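Local coordinates for p-47 protein (PDB 6EKT) that may form part of a complex that protects botulinum neurotoxin in the host gut, and has a tubular lipid-binding (TULIP)-type fold, at residues Gly26-Val38 with Asp206-Ile220. Sequence-based numbering, arbitrary orientation.
Sequences GWDIVYGCSKRVV and DGYLFILSVVTNRDI
Strands 29-34 and 208-214 pair antiparallel through backbone bonds that run from D28 and I29 with S213, through Y31 with I211, to C33 with L209. D28 N and I29 N both donate to S213 O, forming a classic beta bulge. I29 O in turn accepts S213 N. With chi1 at 73°, S213 OG sits between its backbone N and carbonyl carbon, 2.8 Å from I29 O; the short hydroxyl side chain suits this place by giving that carbonyl a second donor. A water joins OG to Y31 OH.

R218 reaches along an extended chain and gives NH1 to G26 O and, in a salt bridge of 2.8 Å, to D28 OD1, which it meets from above the carboxylate plane. The other oxygen, OD2, accepts V215 N through its anti lone pair (2.8 Å), and a second water links OD2 to R218 NE.

L212 lies over the W27 ring, its CD2 3.8 Å from the centre of the five-membered ring in a CH-pi contact, while W27 NE1 bonds to S224 O. V30, F210 and L212 share one sheet face. There glycine suits position 32, because F210 CD1 comes within 3.5 Å of G32 CA and a CB would clash with the ring.

S34, the N-cap of helix 35-49, bonds from OG to the syn lone pair of D206 OD2 (2.8 Å), and K35 N reaches G207 O. Between these two inner, neighbouring strands, the ladder thus gives way at each end to side-chain bonds: both oxygens of buried D28 are satisfied beside the bulge, and D206 meets the helix start.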
loop_
_atom_site.group_PDB
_atom_site.type_symbol
_atom_site.label_atom_id
_atom_site.label_comp_id
_atom_site.label_asym_id
_atom_site.label_seq_id
_atom_site.Cartn_x
_atom_site.Cartn_y
_atom_site.Cartn_z
ATOM N N GLY A 26 0.222 -10.966 -4.065
ATOM C CA GLY A 26 -0.658 -11.794 -3.210
ATOM C C GLY A 26 -0.919 -11.187 -1.844
ATOM O O GLY A 26 -1.676 -11.746 -1.061
ATOM N N TRP A 27 -0.284 -10.049 -1.548
ATOM C CA TRP A 27 -0.546 -9.317 -0.283
ATOM C C TRP A 27 -1.693 -8.315 -0.466
ATOM O O TRP A 27 -2.064 -8.013 -1.605
ATOM C CB TRP A 27 0.729 -8.624 0.214
ATOM C CG TRP A 27 1.797 -9.622 0.559
ATOM C CD1 TRP A 27 2.672 -10.212 -0.307
ATOM C CD2 TRP A 27 2.056 -10.184 1.847
ATOM N NE1 TRP A 27 3.494 -11.099 0.372
ATOM C CE2 TRP A 27 3.129 -11.105 1.696
ATOM C CE3 TRP A 27 1.497 -9.990 3.126
ATOM C CZ2 TRP A 27 3.654 -11.845 2.781
ATOM C CZ3 TRP A 27 2.011 -10.706 4.198
ATOM C CH2 TRP A 27 3.095 -11.620 4.026
ATOM N N ASP A 28 -2.264 -7.819 0.643
ATOM C CA ASP A 28 -3.380 -6.847 0.566
ATOM C C ASP A 28 -2.973 -5.389 0.509
ATOM O O ASP A 28 -3.474 -4.639 -0.339
ATOM C CB ASP A 28 -4.382 -7.055 1.725
ATOM C CG ASP A 28 -5.019 -8.415 1.706
ATOM O OD1 ASP A 28 -5.210 -9.006 0.603
ATOM O OD2 ASP A 28 -5.285 -8.925 2.795
ATOM N N ILE A 29 -2.098 -4.961 1.426
ATOM C CA ILE A 29 -1.628 -3.571 1.457
ATOM C C ILE A 29 -0.160 -3.618 1.760
ATOM O O ILE A 29 0.263 -4.330 2.681
ATOM C CB ILE A 29 -2.335 -2.666 2.516
ATOM C CG1 ILE A 29 -3.865 -2.816 2.430
ATOM C CG2 ILE A 29 -1.903 -1.203 2.340
ATOM C CD1 ILE A 29 -4.651 -2.043 3.500
ATOM N N VAL A 30 0.608 -2.886 0.958
ATOM C CA VAL A 30 2.078 -2.866 1.090
ATOM C C VAL A 30 2.466 -1.427 1.389
ATOM O O VAL A 30 1.963 -0.503 0.720
ATOM C CB VAL A 30 2.774 -3.384 -0.195
ATOM C CG1 VAL A 30 4.290 -3.306 -0.054
ATOM C CG2 VAL A 30 2.380 -4.817 -0.466
ATOM N N TYR A 31 3.334 -1.237 2.394
ATOM C CA TYR A 31 3.779 0.088 2.812
ATOM C C TYR A 31 5.273 0.211 2.616
ATOM O O TYR A 31 6.006 -0.712 2.952
ATOM C CB TYR A 31 3.474 0.292 4.297
ATOM C CG TYR A 31 2.021 0.051 4.671
ATOM C CD1 TYR A 31 1.552 -1.238 4.942
ATOM C CD2 TYR A 31 1.120 1.128 4.794
ATOM C CE1 TYR A 31 0.229 -1.465 5.303
ATOM C CE2 TYR A 31 -0.225 0.917 5.156
ATOM C CZ TYR A 31 -0.651 -0.374 5.418
ATOM O OH TYR A 31 -1.950 -0.609 5.758
ATOM N N GLY A 32 5.729 1.339 2.074
ATOM C CA GLY A 32 7.183 1.546 1.879
ATOM C C GLY A 32 7.736 2.896 2.309
ATOM O O GLY A 32 7.038 3.920 2.240
ATOM N N CYS A 33 8.997 2.891 2.752
ATOM C CA CYS A 33 9.724 4.123 3.085
ATOM C C CYS A 33 11.163 4.028 2.615
ATOM O O CYS A 33 11.797 2.967 2.713
ATOM C CB CYS A 33 9.690 4.422 4.590
ATOM S SG CYS A 33 10.411 6.018 5.077
ATOM N N SER A 34 11.648 5.146 2.084
ATOM C CA SER A 34 13.024 5.308 1.622
ATOM C C SER A 34 13.994 5.201 2.804
ATOM O O SER A 34 13.716 5.732 3.892
ATOM C CB SER A 34 13.136 6.680 0.933
ATOM O OG SER A 34 14.484 7.068 0.728
ATOM N N LYS A 35 15.103 4.482 2.609
ATOM C CA LYS A 35 16.104 4.368 3.661
ATOM C C LYS A 35 16.806 5.699 3.930
ATOM O O LYS A 35 17.264 5.942 5.058
ATOM C CB LYS A 35 17.118 3.254 3.366
ATOM C CG LYS A 35 18.096 3.571 2.247
ATOM C CD LYS A 35 19.468 2.994 2.538
ATOM C CE LYS A 35 20.407 3.170 1.352
ATOM N NZ LYS A 35 20.791 4.593 1.163
ATOM N N ARG A 36 16.896 6.543 2.900
ATOM C CA ARG A 36 17.414 7.911 3.043
ATOM C C ARG A 36 16.644 8.670 4.148
ATOM O O ARG A 36 17.244 9.354 4.978
ATOM C CB ARG A 36 17.363 8.654 1.693
ATOM C CG ARG A 36 18.122 9.982 1.666
ATOM C CD ARG A 36 18.429 10.476 0.256
ATOM N NE ARG A 36 17.213 10.695 -0.531
ATOM C CZ ARG A 36 16.477 11.812 -0.561
ATOM N NH1 ARG A 36 15.388 11.836 -1.314
ATOM N NH2 ARG A 36 16.800 12.894 0.144
ATOM N N VAL A 37 15.318 8.502 4.169
ATOM C CA VAL A 37 14.471 9.101 5.205
ATOM C C VAL A 37 14.757 8.469 6.569
ATOM O O VAL A 37 14.957 9.192 7.547
ATOM C CB VAL A 37 12.964 8.984 4.845
ATOM C CG1 VAL A 37 12.084 9.526 5.970
ATOM C CG2 VAL A 37 12.680 9.711 3.540
ATOM N N VAL A 38 14.796 7.131 6.627
ATOM C CA VAL A 38 15.022 6.432 7.893
ATOM C C VAL A 38 16.394 6.798 8.487
ATOM O O VAL A 38 16.508 7.017 9.691
ATOM C CB VAL A 38 14.858 4.899 7.764
ATOM C CG1 VAL A 38 15.165 4.199 9.077
ATOM C CG2 VAL A 38 13.422 4.560 7.348
ATOM N N ASP A 206 19.475 4.408 -3.833
ATOM C CA ASP A 206 18.631 4.364 -2.636
ATOM C C ASP A 206 18.322 2.914 -2.233
ATOM O O ASP A 206 18.774 1.976 -2.898
ATOM C CB ASP A 206 17.327 5.146 -2.882
ATOM C CG ASP A 206 16.693 5.691 -1.587
ATOM O OD1 ASP A 206 17.318 5.643 -0.504
ATOM O OD2 ASP A 206 15.547 6.171 -1.655
ATOM N N GLY A 207 17.590 2.740 -1.130
ATOM C CA GLY A 207 17.054 1.443 -0.698
ATOM C C GLY A 207 15.704 1.650 -0.033
ATOM O O GLY A 207 15.422 2.753 0.481
ATOM N N TYR A 208 14.862 0.612 -0.072
ATOM C CA TYR A 208 13.478 0.696 0.424
ATOM C C TYR A 208 13.189 -0.288 1.561
ATOM O O TYR A 208 13.572 -1.467 1.491
ATOM C CB TYR A 208 12.459 0.479 -0.726
ATOM C CG TYR A 208 12.641 1.322 -1.992
ATOM C CD1 TYR A 208 13.144 2.633 -1.940
ATOM C CD2 TYR A 208 12.258 0.820 -3.246
ATOM C CE1 TYR A 208 13.290 3.403 -3.095
ATOM C CE2 TYR A 208 12.401 1.582 -4.409
ATOM C CZ TYR A 208 12.929 2.875 -4.320
ATOM O OH TYR A 208 13.072 3.657 -5.442
ATOM N N LEU A 209 12.544 0.212 2.613
ATOM C CA LEU A 209 12.007 -0.636 3.683
ATOM C C LEU A 209 10.533 -0.816 3.383
ATOM O O LEU A 209 9.814 0.182 3.120
ATOM C CB LEU A 209 12.162 0.007 5.074
ATOM C CG LEU A 209 13.553 -0.008 5.758
ATOM C CD1 LEU A 209 14.459 1.019 5.120
ATOM C CD2 LEU A 209 13.436 0.305 7.246
ATOM N N PHE A 210 10.078 -2.068 3.406
ATOM C CA PHE A 210 8.679 -2.391 3.115
ATOM C C PHE A 210 8.045 -3.170 4.242
ATOM O O PHE A 210 8.713 -3.979 4.885
ATOM C CB PHE A 210 8.565 -3.204 1.816
ATOM C CG PHE A 210 8.691 -2.383 0.565
ATOM C CD1 PHE A 210 7.669 -1.509 0.184
ATOM C CD2 PHE A 210 9.811 -2.511 -0.262
ATOM C CE1 PHE A 210 7.777 -0.748 -0.983
ATOM C CE2 PHE A 210 9.929 -1.767 -1.438
ATOM C CZ PHE A 210 8.913 -0.880 -1.801
ATOM N N ILE A 211 6.755 -2.926 4.471
ATOM C CA ILE A 211 5.929 -3.792 5.328
ATOM C C ILE A 211 4.835 -4.340 4.421
ATOM O O ILE A 211 4.117 -3.570 3.772
ATOM C CB ILE A 211 5.328 -3.024 6.550
ATOM C CG1 ILE A 211 6.438 -2.624 7.530
ATOM C CG2 ILE A 211 4.254 -3.854 7.266
ATOM C CD1 ILE A 211 6.046 -1.537 8.541
ATOM N N LEU A 212 4.734 -5.665 4.371
ATOM C CA LEU A 212 3.717 -6.370 3.592
ATOM C C LEU A 212 2.625 -6.809 4.550
ATOM O O LEU A 212 2.941 -7.376 5.593
ATOM C CB LEU A 212 4.351 -7.600 2.918
ATOM C CG LEU A 212 5.246 -7.438 1.684
ATOM C CD1 LEU A 212 6.262 -6.321 1.743
ATOM C CD2 LEU A 212 5.937 -8.750 1.331
ATOM N N SER A 213 1.348 -6.563 4.217
ATOM C CA SER A 213 0.260 -6.929 5.138
ATOM C C SER A 213 -0.875 -7.671 4.462
ATOM O O SER A 213 -1.159 -7.449 3.274
ATOM C CB SER A 213 -0.325 -5.693 5.870
ATOM O OG SER A 213 -1.129 -4.878 5.013
ATOM N N VAL A 214 -1.545 -8.519 5.248
ATOM C CA VAL A 214 -2.867 -9.042 4.889
ATOM C C VAL A 214 -3.880 -8.590 5.951
ATOM O O VAL A 214 -3.534 -8.490 7.126
ATOM C CB VAL A 214 -2.800 -10.575 4.727
ATOM C CG1 VAL A 214 -4.171 -11.204 4.719
ATOM C CG2 VAL A 214 -2.124 -10.914 3.400
ATOM N N VAL A 215 -5.112 -8.300 5.517
ATOM C CA VAL A 215 -6.180 -7.767 6.371
ATOM C C VAL A 215 -7.216 -8.828 6.830
ATOM O O VAL A 215 -8.236 -8.484 7.441
ATOM C CB VAL A 215 -6.904 -6.567 5.702
ATOM C CG1 VAL A 215 -5.953 -5.385 5.480
ATOM C CG2 VAL A 215 -7.579 -6.982 4.392
ATOM N N THR A 216 -6.943 -10.095 6.529
ATOM C CA THR A 216 -7.706 -11.251 7.051
ATOM C C THR A 216 -6.740 -12.284 7.621
ATOM O O THR A 216 -5.520 -12.135 7.505
ATOM C CB THR A 216 -8.549 -11.949 5.956
ATOM O OG1 THR A 216 -7.676 -12.668 5.067
ATOM C CG2 THR A 216 -9.368 -10.956 5.158
ATOM N N ASN A 217 -7.273 -13.360 8.202
ATOM C CA ASN A 217 -6.433 -14.418 8.766
ATOM C C ASN A 217 -6.104 -15.558 7.801
ATOM O O ASN A 217 -5.735 -16.673 8.225
ATOM C CB ASN A 217 -7.041 -14.955 10.064
ATOM C CG ASN A 217 -6.854 -14.003 11.232
ATOM O OD1 ASN A 217 -7.823 -13.619 11.880
ATOM N ND2 ASN A 217 -5.610 -13.616 11.500
ATOM N N ARG A 218 -6.184 -15.277 6.505
ATOM C CA ARG A 218 -5.829 -16.284 5.511
ATOM C C ARG A 218 -4.371 -16.745 5.663
ATOM O O ARG A 218 -3.539 -16.025 6.207
ATOM C CB ARG A 218 -6.154 -15.797 4.090
ATOM C CG ARG A 218 -5.382 -14.583 3.580
ATOM C CD ARG A 218 -5.910 -14.268 2.188
ATOM N NE ARG A 218 -5.464 -12.991 1.619
ATOM C CZ ARG A 218 -4.407 -12.832 0.839
ATOM N NH1 ARG A 218 -4.127 -11.622 0.361
ATOM N NH2 ARG A 218 -3.620 -13.866 0.543
ATOM N N ASP A 219 -4.090 -17.955 5.194
ATOM C CA ASP A 219 -2.754 -18.537 5.210
ATOM C C ASP A 219 -1.754 -17.661 4.438
ATOM O O ASP A 219 -1.956 -17.395 3.259
ATOM C CB ASP A 219 -2.847 -19.951 4.604
ATOM C CG ASP A 219 -1.564 -20.749 4.723
ATOM O OD1 ASP A 219 -0.677 -20.401 5.517
ATOM O OD2 ASP A 219 -1.454 -21.764 4.004
ATOM N N ILE A 220 -0.704 -17.203 5.120
ATOM C CA ILE A 220 0.359 -16.402 4.488
ATOM C C ILE A 220 1.648 -17.231 4.292
ATOM O O ILE A 220 2.584 -16.784 3.619
ATOM C CB ILE A 220 0.662 -15.079 5.257
ATOM C CG1 ILE A 220 1.253 -15.358 6.643
ATOM C CG2 ILE A 220 -0.573 -14.185 5.339
ATOM C CD1 ILE A 220 2.054 -14.209 7.222
HETATM O O HOH W 1 -6.992 -10.953 2.763
HETATM O O HOH W 2 -2.665 -3.087 6.583
#